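Local coordinates for laminin subunit ALPHA-1 (Mus musculus, PDB 2JD4), which forms the LG4-5 domain pair of a basement membrane laminin, binds magnesium in the crystal and probably contributes to anchoring laminin at cell surfaces, at residues K104-V108 and T120-Q124; G207-K213 and A367-V373. The protein carries 4 engineered substitutions. One frame throughout, in Å; residues are numbered along the deposited sequence.

How the interactions relate
Interaction 1 (104-108 with 120-124) comes first along the chain and is complete before interaction 2 (207-213 with 367-373) begins. The first is local, tying the open end of the hairpin made by strands 106-113 and 116-121 within the first laminin G domain. The second bridges more than 150 residues, pairing strand 207-212 with strand 369-374 near the C-terminus. Their centres are 34 Å apart, on opposite sides of the chain's centre, and their nearest atoms stay about 19 Å from each other. The two do not touch; each fastens antiparallel strands in its own part of an all-beta, two-domain protein.

Interaction 1: residues K104-V108 and T120-Q124; sequences KWHTV and TVDGQ
His-106 and Thr-107 share the carboxylate of Asp-122, one oxygen each. The imidazole offers its ND1 hydrogen to OD2 of Asp-122 at 2.8 Å, meeting the syn lone pair of that oxygen; the donor bond is bent, and the ring and carboxylate planes lie 42° apart. OD1 of Asp-122 instead accepts the backbone N of Thr-107 at 3.0 Å, from the syn side but out of the carboxylate plane. With CG anti to its own carbonyl carbon (chi1 -63°), Asp-122 turns its carboxylate toward the edge of the facing strand, where the two bonds, one at each oxygen, resist its rotation. A third ties the backbone: Asp-122 N donates an almost straight 2.9 Å bond to Thr-107 O. NE2 of His-106 is hydrogen-bonded to OD1 of Asp-102, so a carboxylate stands at each ring nitrogen, which would probably favour the protonated ring. A leucine in place of His-106 would probably leave Asp-122 OD2 without its mate and the carboxylate freer to turn. On the exposed side, a water links Thr-107 OG1 (2.9 Å) to Gly-123 N. Val-108 and Val-121 face the interior, their CG2 methyls 4.4 Å apart, both against Leu-81 of strand 80-86. The arrangement is that of antiparallel strands in a laminin G beta sandwich, with a type I' turn, Val-121 to Gln-124, leading into the next strand.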
loop_
_atom_site.group_PDB
_atom_site.type_symbol
_atom_site.label_atom_id
_atom_site.label_comp_id
_atom_site.label_asym_id
_atom_site.label_seq_id
_atom_site.Cartn_x
_atom_site.Cartn_y
_atom_site.Cartn_z
ATOM N N LYS A 104 -1.125 -13.891 -7.374
ATOM C CA LYS A 104 -0.697 -14.695 -8.512
ATOM C C LYS A 104 -0.986 -13.917 -9.793
ATOM O O LYS A 104 -1.886 -13.077 -9.827
ATOM C CB LYS A 104 -1.433 -16.036 -8.526
ATOM C CG LYS A 104 -1.078 -16.946 -7.351
ATOM C CD LYS A 104 -1.903 -18.221 -7.378
ATOM C CE LYS A 104 -1.447 -19.205 -6.311
ATOM N NZ LYS A 104 -1.617 -18.667 -4.936
ATOM N N TRP A 105 -0.217 -14.188 -10.841
ATOM C CA TRP A 105 -0.405 -13.495 -12.114
ATOM C C TRP A 105 -1.723 -13.841 -12.799
ATOM O O TRP A 105 -2.116 -15.006 -12.869
ATOM C CB TRP A 105 0.747 -13.808 -13.072
ATOM C CG TRP A 105 2.032 -13.122 -12.721
ATOM C CD1 TRP A 105 3.107 -13.661 -12.062
ATOM C CD2 TRP A 105 2.369 -11.759 -12.992
ATOM N NE1 TRP A 105 4.093 -12.708 -11.911
ATOM C CE2 TRP A 105 3.665 -11.533 -12.472
ATOM C CE3 TRP A 105 1.700 -10.700 -13.624
ATOM C CZ2 TRP A 105 4.304 -10.292 -12.567
ATOM C CZ3 TRP A 105 2.334 -9.468 -13.717
ATOM C CH2 TRP A 105 3.628 -9.276 -13.191
ATOM N N HIS A 106 -2.397 -12.815 -13.309
ATOM C CA HIS A 106 -3.662 -12.989 -14.015
ATOM C C HIS A 106 -3.609 -12.220 -15.331
ATOM O O HIS A 106 -2.918 -11.208 -15.438
ATOM C CB HIS A 106 -4.823 -12.436 -13.184
ATOM C CG HIS A 106 -5.001 -13.109 -11.860
ATOM N ND1 HIS A 106 -5.438 -14.411 -11.739
ATOM C CD2 HIS A 106 -4.803 -12.659 -10.598
ATOM C CE1 HIS A 106 -5.501 -14.733 -10.458
ATOM N NE2 HIS A 106 -5.120 -13.688 -9.746
ATOM N N THR A 107 -4.330 -12.705 -16.333
ATOM C CA THR A 107 -4.393 -12.013 -17.612
ATOM C C THR A 107 -5.762 -11.343 -17.619
ATOM O O THR A 107 -6.760 -11.959 -17.246
ATOM C CB THR A 107 -4.283 -12.988 -18.797
ATOM O OG1 THR A 107 -5.371 -13.917 -18.753
ATOM C CG2 THR A 107 -2.968 -13.748 -18.731
ATOM N N VAL A 108 -5.806 -10.080 -18.022
ATOM C CA VAL A 108 -7.058 -9.331 -18.041
ATOM C C VAL A 108 -7.303 -8.691 -19.397
ATOM O O VAL A 108 -6.378 -8.209 -20.041
ATOM C CB VAL A 108 -7.044 -8.223 -16.967
ATOM C CG1 VAL A 108 -8.288 -7.346 -17.100
ATOM C CG2 VAL A 108 -6.978 -8.858 -15.571
ATOM N N THR A 120 -12.767 -10.086 -19.615
ATOM C CA THR A 120 -12.250 -11.446 -19.531
ATOM C C THR A 120 -11.102 -11.499 -18.528
ATOM O O THR A 120 -10.231 -10.631 -18.529
ATOM C CB THR A 120 -11.715 -11.934 -20.899
ATOM O OG1 THR A 120 -12.715 -11.739 -21.908
ATOM C CG2 THR A 120 -11.354 -13.408 -20.830
ATOM N N VAL A 121 -11.120 -12.503 -17.660
ATOM C CA VAL A 121 -10.054 -12.687 -16.683
ATOM C C VAL A 121 -9.642 -14.148 -16.750
ATOM O O VAL A 121 -10.462 -15.042 -16.561
ATOM C CB VAL A 121 -10.501 -12.336 -15.238
ATOM C CG1 VAL A 121 -9.355 -12.621 -14.251
ATOM C CG2 VAL A 121 -10.893 -10.861 -15.157
ATOM N N ASP A 122 -8.368 -14.383 -17.041
ATOM C CA ASP A 122 -7.838 -15.732 -17.160
ATOM C C ASP A 122 -8.683 -16.588 -18.106
ATOM O O ASP A 122 -8.940 -17.752 -17.827
ATOM C CB ASP A 122 -7.752 -16.411 -15.788
ATOM C CG ASP A 122 -6.800 -15.696 -14.836
ATOM O OD1 ASP A 122 -5.765 -15.182 -15.306
ATOM O OD2 ASP A 122 -7.081 -15.657 -13.618
ATOM N N GLY A 123 -9.121 -15.998 -19.214
ATOM C CA GLY A 123 -9.907 -16.736 -20.191
ATOM C C GLY A 123 -11.406 -16.853 -19.958
ATOM O O GLY A 123 -12.144 -17.223 -20.878
ATOM N N GLN A 124 -11.865 -16.557 -18.746
ATOM C CA GLN A 124 -13.292 -16.637 -18.441
ATOM C C GLN A 124 -13.944 -15.323 -18.861
ATOM O O GLN A 124 -13.704 -14.279 -18.259
ATOM C CB GLN A 124 -13.510 -16.905 -16.940
ATOM C CG GLN A 124 -13.049 -15.786 -16.005
ATOM C CD GLN A 124 -12.965 -16.210 -14.541
ATOM O OE1 GLN A 124 -13.961 -16.619 -13.935
ATOM N NE2 GLN A 124 -11.769 -16.106 -13.965
HETATM O O HOH W 1 -7.726 -13.321 -20.296
#

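Interaction 2: residues G207-K213 and A367-V373; sequences GYAALVK and AFDLQGV
Phe-368, though at the solvent edge, is tightly clasped between Ala-210 and Lys-213 of the facing segment. The methyl CB of Ala-210 sits over one ring face, 4.1 Å from the Phe-368 centroid, while CB of Lys-213 lies over the opposite face at 3.8 Å, giving two CH-pi contacts. The extended lysine chain crosses the phenylalanine side chain at about a right angle before its ammonium end departs from the ring. On the opposite face of the strands, with Ala-209 and Leu-370, apolar contacts run inward. There CB of Ala-209 meets CD1 of Leu-370 at 3.7 Å, and CD1 of Leu-211 reaches CB of Ala-367 at 3.5 Å. Four backbone bonds sew the strands together: Tyr-208 and Gln-371 exchange a pair, Ala-210 N donates to Asp-369 O, and Phe-368 N donates to Ala-210 O. Gly-207 belongs to this tight part, because any CB there would collide with Gln-371 O.

On the face carrying Ala-210, the contact turns polar toward Tyr-208, Asp-369 and Gln-371. With CG between the backbone N and the carbonyl carbon (chi1 59°), the Tyr-208 ring leans toward the partner strand, and its OH donates to OD2 of Asp-369 at 2.7 Å, arriving from above a carboxylate plane turned 89° from the ring. OD1 of Asp-369 accepts NE2 of Gln-371 at 3.2 Å, so the carboxylate is held at both oxygens. Gln-371 runs alongside the tyrosine in the same direction, its CG 3.7 Å from Tyr-208 OH. At the far end a water bridges Gly-207 N and Gly-372 O.

Strand 322-326 flanks 207-212 along its other edge, bonding through Val-326 and Ile-324. At the corner Gly-372 bonds to Glu-204 of strand 201-204, and Val-373 packs on Thr-201 and Phe-203.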
loop_
_atom_site.group_PDB
_atom_site.type_symbol
_atom_site.label_atom_id
_atom_site.label_comp_id
_atom_site.label_asym_id
_atom_site.label_seq_id
_atom_site.Cartn_x
_atom_site.Cartn_y
_atom_site.Cartn_z
ATOM N N GLY A 207 15.496 4.197 6.461
ATOM C CA GLY A 207 14.679 5.372 6.710
ATOM C C GLY A 207 13.405 5.239 7.526
ATOM O O GLY A 207 13.421 4.693 8.625
ATOM N N TYR A 208 12.297 5.735 6.974
ATOM C CA TYR A 208 11.011 5.723 7.675
ATOM C C TYR A 208 9.883 6.198 6.762
ATOM O O TYR A 208 10.112 6.606 5.621
ATOM C CB TYR A 208 11.089 6.693 8.857
ATOM C CG TYR A 208 11.408 8.094 8.387
ATOM C CD1 TYR A 208 10.394 8.973 8.017
ATOM C CD2 TYR A 208 12.726 8.495 8.187
ATOM C CE1 TYR A 208 10.681 10.208 7.450
ATOM C CE2 TYR A 208 13.025 9.730 7.621
ATOM C CZ TYR A 208 12.002 10.576 7.250
ATOM O OH TYR A 208 12.292 11.776 6.640
ATOM N N ALA A 209 8.663 6.157 7.288
ATOM C CA ALA A 209 7.491 6.641 6.568
ATOM C C ALA A 209 6.726 7.500 7.571
ATOM O O ALA A 209 6.517 7.075 8.706
ATOM C CB ALA A 209 6.630 5.484 6.106
ATOM N N ALA A 210 6.340 8.709 7.166
ATOM C CA ALA A 210 5.592 9.616 8.048
ATOM C C ALA A 210 4.181 9.858 7.502
ATOM O O ALA A 210 4.011 10.225 6.336
ATOM C CB ALA A 210 6.338 10.946 8.201
ATOM N N LEU A 211 3.181 9.654 8.356
ATOM C CA LEU A 211 1.768 9.807 7.988
ATOM C C LEU A 211 0.994 10.828 8.844
ATOM O O LEU A 211 1.360 11.109 9.986
ATOM C CB LEU A 211 1.062 8.448 8.107
ATOM C CG LEU A 211 1.287 7.342 7.066
ATOM C CD1 LEU A 211 2.751 7.188 6.735
ATOM C CD2 LEU A 211 0.717 6.040 7.610
ATOM N N VAL A 212 -0.094 11.350 8.283
ATOM C CA VAL A 212 -0.953 12.318 8.965
ATOM C C VAL A 212 -0.207 13.608 9.288
ATOM O O VAL A 212 0.095 13.903 10.450
ATOM C CB VAL A 212 -1.527 11.741 10.275
ATOM C CG1 VAL A 212 -2.683 12.613 10.759
ATOM C CG2 VAL A 212 -1.999 10.310 10.060
ATOM N N LYS A 213 0.087 14.377 8.247
ATOM C CA LYS A 213 0.811 15.629 8.404
ATOM C C LYS A 213 0.048 16.652 9.249
ATOM O O LYS A 213 0.658 17.479 9.925
ATOM C CB LYS A 213 1.130 16.222 7.029
ATOM C CG LYS A 213 2.103 17.385 7.069
ATOM C CD LYS A 213 2.477 17.838 5.667
ATOM C CE LYS A 213 3.517 18.950 5.700
ATOM N NZ LYS A 213 3.911 19.384 4.329
ATOM N N ALA A 367 1.940 8.291 2.683
ATOM C CA ALA A 367 2.943 8.999 3.474
ATOM C C ALA A 367 3.331 10.317 2.808
ATOM O O ALA A 367 3.456 10.381 1.588
ATOM C CB ALA A 367 4.181 8.118 3.649
ATOM N N PHE A 368 3.516 11.371 3.602
ATOM C CA PHE A 368 3.901 12.664 3.044
ATOM C C PHE A 368 5.423 12.797 2.969
ATOM O O PHE A 368 5.949 13.666 2.277
ATOM C CB PHE A 368 3.275 13.816 3.858
ATOM C CG PHE A 368 3.729 13.890 5.301
ATOM C CD1 PHE A 368 4.906 14.553 5.644
ATOM C CD2 PHE A 368 2.953 13.335 6.320
ATOM C CE1 PHE A 368 5.303 14.667 6.981
ATOM C CE2 PHE A 368 3.339 13.444 7.654
ATOM C CZ PHE A 368 4.518 14.114 7.987
ATOM N N ASP A 369 6.119 11.913 3.677
ATOM C CA ASP A 369 7.581 11.878 3.702
ATOM C C ASP A 369 7.928 10.394 3.804
ATOM O O ASP A 369 7.541 9.722 4.762
ATOM C CB ASP A 369 8.126 12.646 4.910
ATOM C CG ASP A 369 9.636 12.816 4.863
ATOM O OD1 ASP A 369 10.259 12.418 3.854
ATOM O OD2 ASP A 369 10.202 13.355 5.832
ATOM N N LEU A 370 8.645 9.897 2.803
ATOM C CA LEU A 370 8.998 8.487 2.704
ATOM C C LEU A 370 10.466 8.313 2.318
ATOM O O LEU A 370 10.927 8.904 1.341
ATOM C CB LEU A 370 8.104 7.850 1.633
ATOM C CG LEU A 370 8.065 6.346 1.368
ATOM C CD1 LEU A 370 7.206 5.667 2.425
ATOM C CD2 LEU A 370 7.467 6.091 -0.013
ATOM N N GLN A 371 11.188 7.491 3.074
ATOM C CA GLN A 371 12.603 7.231 2.809
ATOM C C GLN A 371 12.930 5.759 3.070
ATOM O O GLN A 371 12.724 5.263 4.178
ATOM C CB GLN A 371 13.489 8.096 3.716
ATOM C CG GLN A 371 13.157 9.586 3.734
ATOM C CD GLN A 371 13.370 10.258 2.391
ATOM O OE1 GLN A 371 14.400 10.063 1.740
ATOM N NE2 GLN A 371 12.400 11.068 1.975
ATOM N N GLY A 372 13.447 5.064 2.061
ATOM C CA GLY A 372 13.796 3.663 2.244
ATOM C C GLY A 372 12.643 2.749 2.624
ATOM O O GLY A 372 12.841 1.747 3.313
ATOM N N VAL A 373 11.440 3.088 2.170
ATOM C CA VAL A 373 10.241 2.296 2.452
ATOM C C VAL A 373 9.491 2.116 1.136
ATOM O O VAL A 373 9.399 3.052 0.344
ATOM C CB VAL A 373 9.321 3.009 3.468
ATOM C CG1 VAL A 373 8.063 2.178 3.713
ATOM C CG2 VAL A 373 10.077 3.238 4.769
HETATM O O HOH W 2 13.905 1.812 5.837
#